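Local structure of thiamin pyrophosphokinase family protein (3MEL) at residues V47-S52 with A71-D76. The protein probably transfers a diphosphate group from ATP to thiamine, giving thiamine diphosphate. Sequence-based numbering, arbitrary orientation.
Sequences VGDFDS and APAEKD. With TPP (thiamine diphosphate), chain E.
K75 NZ meets D49 OD2 in a salt bridge of 3.1 Å, and weaker links run from the same amine to D77 O and D79 OD1. The ion pair sits in the alpha/beta catalytic region, in the parallel part of the mixed sheet. Here the neighbouring strands 45-48 and 68-70, the latter an outermost strand, run out into loops that line the thiamine diphosphate pocket. The lysine chain is extended along most of its length and bends at the end (chi4 53°), which brings NZ to the carboxylate almost in line with the C-O bond. D49 also belongs to the magnesium site, with D30. Its other oxygen, OD1, accepts from D51 N at 3.2 Å through the anti lone pair and closes an Asx turn. This bond is nearly straight and should limit rotation of the carboxylate. D49 CB packs against the backbone of A71 and A73, 3.7 Å from A73 CA. Toward the bound thiamine diphosphate, D76 O and K75 O both lie near C2 of the thiazolium ring. At the strand ends, A71 N donates to G48 O (2.7 Å, N-H...O angle 168°) and continues the pairing of the two strands.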
ATOM      1  N   VAL A  47       9.456  -6.951  20.967  1.00 29.05           N
ATOM      2  CA  VAL A  47       8.238  -6.166  21.191  1.00 31.07           C
ATOM      3  C   VAL A  47       6.969  -6.771  20.581  1.00 32.35           C
ATOM      4  O   VAL A  47       6.977  -7.328  19.483  1.00 30.62           O
ATOM      5  CB  VAL A  47       8.382  -4.728  20.654  1.00 29.75           C
ATOM      6  CG1 VAL A  47       7.472  -3.796  21.432  1.00 28.09           C
ATOM      7  CG2 VAL A  47       9.798  -4.266  20.779  1.00 26.56           C
ATOM      8  N   GLY A  48       5.865  -6.633  21.300  1.00 35.43           N
ATOM      9  CA  GLY A  48       4.608  -7.179  20.835  1.00 35.32           C
ATOM     10  C   GLY A  48       3.791  -7.784  21.945  1.00 34.38           C
ATOM     11  O   GLY A  48       4.096  -7.595  23.106  1.00 34.81           O
ATOM     12  N   ASP A  49       2.738  -8.500  21.582  1.00 38.82           N
ATOM     13  CA  ASP A  49       1.892  -9.172  22.554  1.00 37.45           C
ATOM     14  C   ASP A  49       2.183 -10.648  22.414  1.00 37.38           C
ATOM     15  O   ASP A  49       1.831 -11.462  23.261  1.00 36.79           O
ATOM     16  CB  ASP A  49       0.420  -8.863  22.294  1.00 36.59           C
ATOM     17  CG  ASP A  49       0.073  -8.858  20.822  1.00 45.47           C
ATOM     18  OD1 ASP A  49       0.204  -9.918  20.184  1.00 50.55           O
ATOM     19  OD2 ASP A  49      -0.345  -7.802  20.296  1.00 52.62           O
ATOM     20  N   PHE A  50       2.853 -10.968  21.317  1.00 39.28           N
ATOM     21  CA  PHE A  50       3.395 -12.295  21.083  1.00 40.04           C
ATOM     22  C   PHE A  50       2.322 -13.364  21.050  1.00 39.69           C
ATOM     23  O   PHE A  50       2.609 -14.528  21.296  1.00 41.14           O
ATOM     24  CB  PHE A  50       4.492 -12.629  22.113  1.00 38.27           C
ATOM     25  CG  PHE A  50       5.680 -11.704  22.049  1.00 32.58           C
ATOM     26  CD1 PHE A  50       6.664 -11.893  21.112  1.00 30.44           C
ATOM     27  CD2 PHE A  50       5.794 -10.636  22.914  1.00 34.36           C
ATOM     28  CE1 PHE A  50       7.741 -11.046  21.044  1.00 30.18           C
ATOM     29  CE2 PHE A  50       6.875  -9.781  22.844  1.00 32.82           C
ATOM     30  CZ  PHE A  50       7.842  -9.987  21.906  1.00 29.14           C
ATOM     31  N   ASP A  51       1.096 -12.967  20.720  1.00 38.42           N
ATOM     32  CA  ASP A  51      -0.010 -13.916  20.629  1.00 41.53           C
ATOM     33  C   ASP A  51       0.149 -14.839  19.426  1.00 41.71           C
ATOM     34  O   ASP A  51      -0.408 -15.934  19.380  1.00 43.17           O
ATOM     35  CB  ASP A  51      -1.386 -13.206  20.632  1.00 49.26           C
ATOM     36  CG  ASP A  51      -1.589 -12.253  19.433  1.00 58.45           C
ATOM     37  OD1 ASP A  51      -0.742 -12.221  18.492  1.00 50.70           O
ATOM     38  OD2 ASP A  51      -2.621 -11.534  19.440  1.00 57.44           O
ATOM     39  N   SER A  52       0.924 -14.411  18.447  1.00 41.24           N
ATOM     40  CA  SER A  52       1.161 -15.278  17.320  1.00 41.00           C
ATOM     41  C   SER A  52       2.128 -16.426  17.694  1.00 46.21           C
ATOM     42  O   SER A  52       2.213 -17.432  16.988  1.00 49.62           O
ATOM     43  CB  SER A  52       1.632 -14.452  16.118  1.00 38.96           C
ATOM     44  OG  SER A  52       2.983 -14.703  15.802  1.00 51.07           O
ATOM     45  N   ALA A  71       3.457  -6.508  25.541  1.00 34.92           N
ATOM     46  CA  ALA A  71       2.333  -5.585  25.687  1.00 38.04           C
ATOM     47  C   ALA A  71       1.002  -6.317  25.491  1.00 34.85           C
ATOM     48  O   ALA A  71       0.986  -7.408  24.936  1.00 34.49           O
ATOM     49  CB  ALA A  71       2.467  -4.439  24.691  1.00 35.84           C
ATOM     50  N   PRO A  72      -0.108  -5.715  25.951  1.00 34.16           N
ATOM     51  CA  PRO A  72      -1.463  -6.302  25.915  1.00 34.24           C
ATOM     52  C   PRO A  72      -1.946  -6.542  24.493  1.00 34.09           C
ATOM     53  O   PRO A  72      -1.754  -5.661  23.665  1.00 38.35           O
ATOM     54  CB  PRO A  72      -2.333  -5.219  26.560  1.00 35.04           C
ATOM     55  CG  PRO A  72      -1.391  -4.367  27.344  1.00 39.33           C
ATOM     56  CD  PRO A  72      -0.093  -4.396  26.603  1.00 36.07           C
ATOM     57  N   ALA A  73      -2.554  -7.689  24.199  1.00 33.08           N
ATOM     58  CA  ALA A  73      -3.102  -7.927  22.853  1.00 37.54           C
ATOM     59  C   ALA A  73      -4.120  -6.852  22.476  1.00 41.03           C
ATOM     60  O   ALA A  73      -4.333  -6.560  21.297  1.00 39.83           O
ATOM     61  CB  ALA A  73      -3.743  -9.292  22.769  1.00 35.15           C
ATOM     62  N   GLU A  74      -4.736  -6.270  23.506  1.00 40.77           N
ATOM     63  CA  GLU A  74      -5.730  -5.227  23.367  1.00 39.62           C
ATOM     64  C   GLU A  74      -5.082  -3.881  23.580  1.00 34.12           C
ATOM     65  O   GLU A  74      -4.921  -3.443  24.714  1.00 35.13           O
ATOM     66  CB  GLU A  74      -6.806  -5.408  24.441  1.00 50.89           C
ATOM     67  CG  GLU A  74      -8.139  -4.695  24.170  1.00 50.22           C
ATOM     68  CD  GLU A  74      -9.076  -5.550  23.331  1.00 66.15           C
ATOM     69  OE1 GLU A  74      -8.560  -6.441  22.610  1.00 58.23           O
ATOM     70  OE2 GLU A  74     -10.320  -5.341  23.398  1.00 69.01           O
ATOM     71  N   LYS A  75      -4.708  -3.221  22.494  1.00 32.70           N
ATOM     72  CA  LYS A  75      -4.217  -1.849  22.573  1.00 35.75           C
ATOM     73  C   LYS A  75      -4.627  -1.052  21.342  1.00 36.25           C
ATOM     74  O   LYS A  75      -5.048  -1.635  20.343  1.00 38.66           O
ATOM     75  CB  LYS A  75      -2.688  -1.822  22.726  1.00 33.20           C
ATOM     76  CG  LYS A  75      -1.992  -3.084  22.267  1.00 34.42           C
ATOM     77  CD  LYS A  75      -0.574  -2.824  21.758  1.00 38.41           C
ATOM     78  CE  LYS A  75       0.067  -4.098  21.205  1.00 36.75           C
ATOM     79  NZ  LYS A  75      -0.784  -4.765  20.177  1.00 45.89           N
ATOM     80  N   ASP A  76      -4.504   0.272  21.420  1.00 36.99           N
ATOM     81  CA  ASP A  76      -4.602   1.137  20.242  1.00 37.69           C
ATOM     82  C   ASP A  76      -3.454   0.916  19.259  1.00 42.19           C
ATOM     83  O   ASP A  76      -3.676   0.791  18.057  1.00 46.82           O
ATOM     84  CB  ASP A  76      -4.601   2.609  20.645  1.00 39.93           C
ATOM     85  CG  ASP A  76      -5.815   2.994  21.458  1.00 50.89           C
ATOM     86  OD1 ASP A  76      -6.915   2.442  21.190  1.00 44.77           O
ATOM     87  OD2 ASP A  76      -5.654   3.853  22.363  1.00 51.64           O
TER
HETATM   88  N1' TPP E 902     -10.312   0.760  15.339  1.00 37.94           N
HETATM   89  C2' TPP E 902     -10.615   1.518  16.573  1.00 38.61           C
HETATM   90  CM2 TPP E 902     -11.080   2.957  16.273  1.00 32.58           C
HETATM   91  N3' TPP E 902      -9.579   1.371  17.600  1.00 41.99           N
HETATM   92  C4' TPP E 902      -9.100  -0.003  17.882  1.00 46.28           C
HETATM   93  N4' TPP E 902      -8.029   0.036  18.887  1.00 42.72           N
HETATM   94  C5' TPP E 902      -8.629  -0.656  16.529  1.00 39.66           C
HETATM   95  C6' TPP E 902      -9.832  -0.602  15.573  1.00 36.46           C
HETATM   96  C7' TPP E 902      -8.113  -2.106  16.752  1.00 42.63           C
HETATM   97  N3  TPP E 902      -6.779  -2.125  17.432  1.00 46.91           N
HETATM   98  C2  TPP E 902      -5.880  -0.999  17.144  1.00 39.36           C
HETATM   99  S1  TPP E 902      -4.379  -1.690  16.390  1.00 52.66           S
HETATM  100  C5  TPP E 902      -4.773  -3.446  16.713  1.00 52.18           C
HETATM  101  C4  TPP E 902      -6.062  -3.457  17.558  1.00 48.67           C
HETATM  102  CM4 TPP E 902      -6.948  -4.651  17.216  1.00 47.05           C
HETATM  103  C6  TPP E 902      -3.633  -4.343  17.195  1.00 61.87           C
HETATM  104  C7  TPP E 902      -2.985  -5.134  16.044  1.00 70.22           C
HETATM  105  O7  TPP E 902      -1.591  -5.207  16.290  1.00 95.11           O
HETATM  106  PA  TPP E 902      -0.564  -6.210  15.602  1.00185.29           P
HETATM  107  O1A TPP E 902      -1.399  -6.504  14.295  1.00101.55           O
HETATM  108  O2A TPP E 902       0.079  -7.272  16.389  1.00184.36           O
HETATM  109  O3A TPP E 902       0.802  -5.607  15.049  1.00 97.16           O
HETATM  110  PB  TPP E 902       1.720  -5.860  13.789  1.00129.96           P
HETATM  111  O1B TPP E 902       2.664  -4.611  13.671  1.00 68.73           O
HETATM  112  O2B TPP E 902       2.816  -6.873  14.319  1.00 82.75           O
HETATM  113  O3B TPP E 902       1.108  -6.480  12.598  1.00129.49           O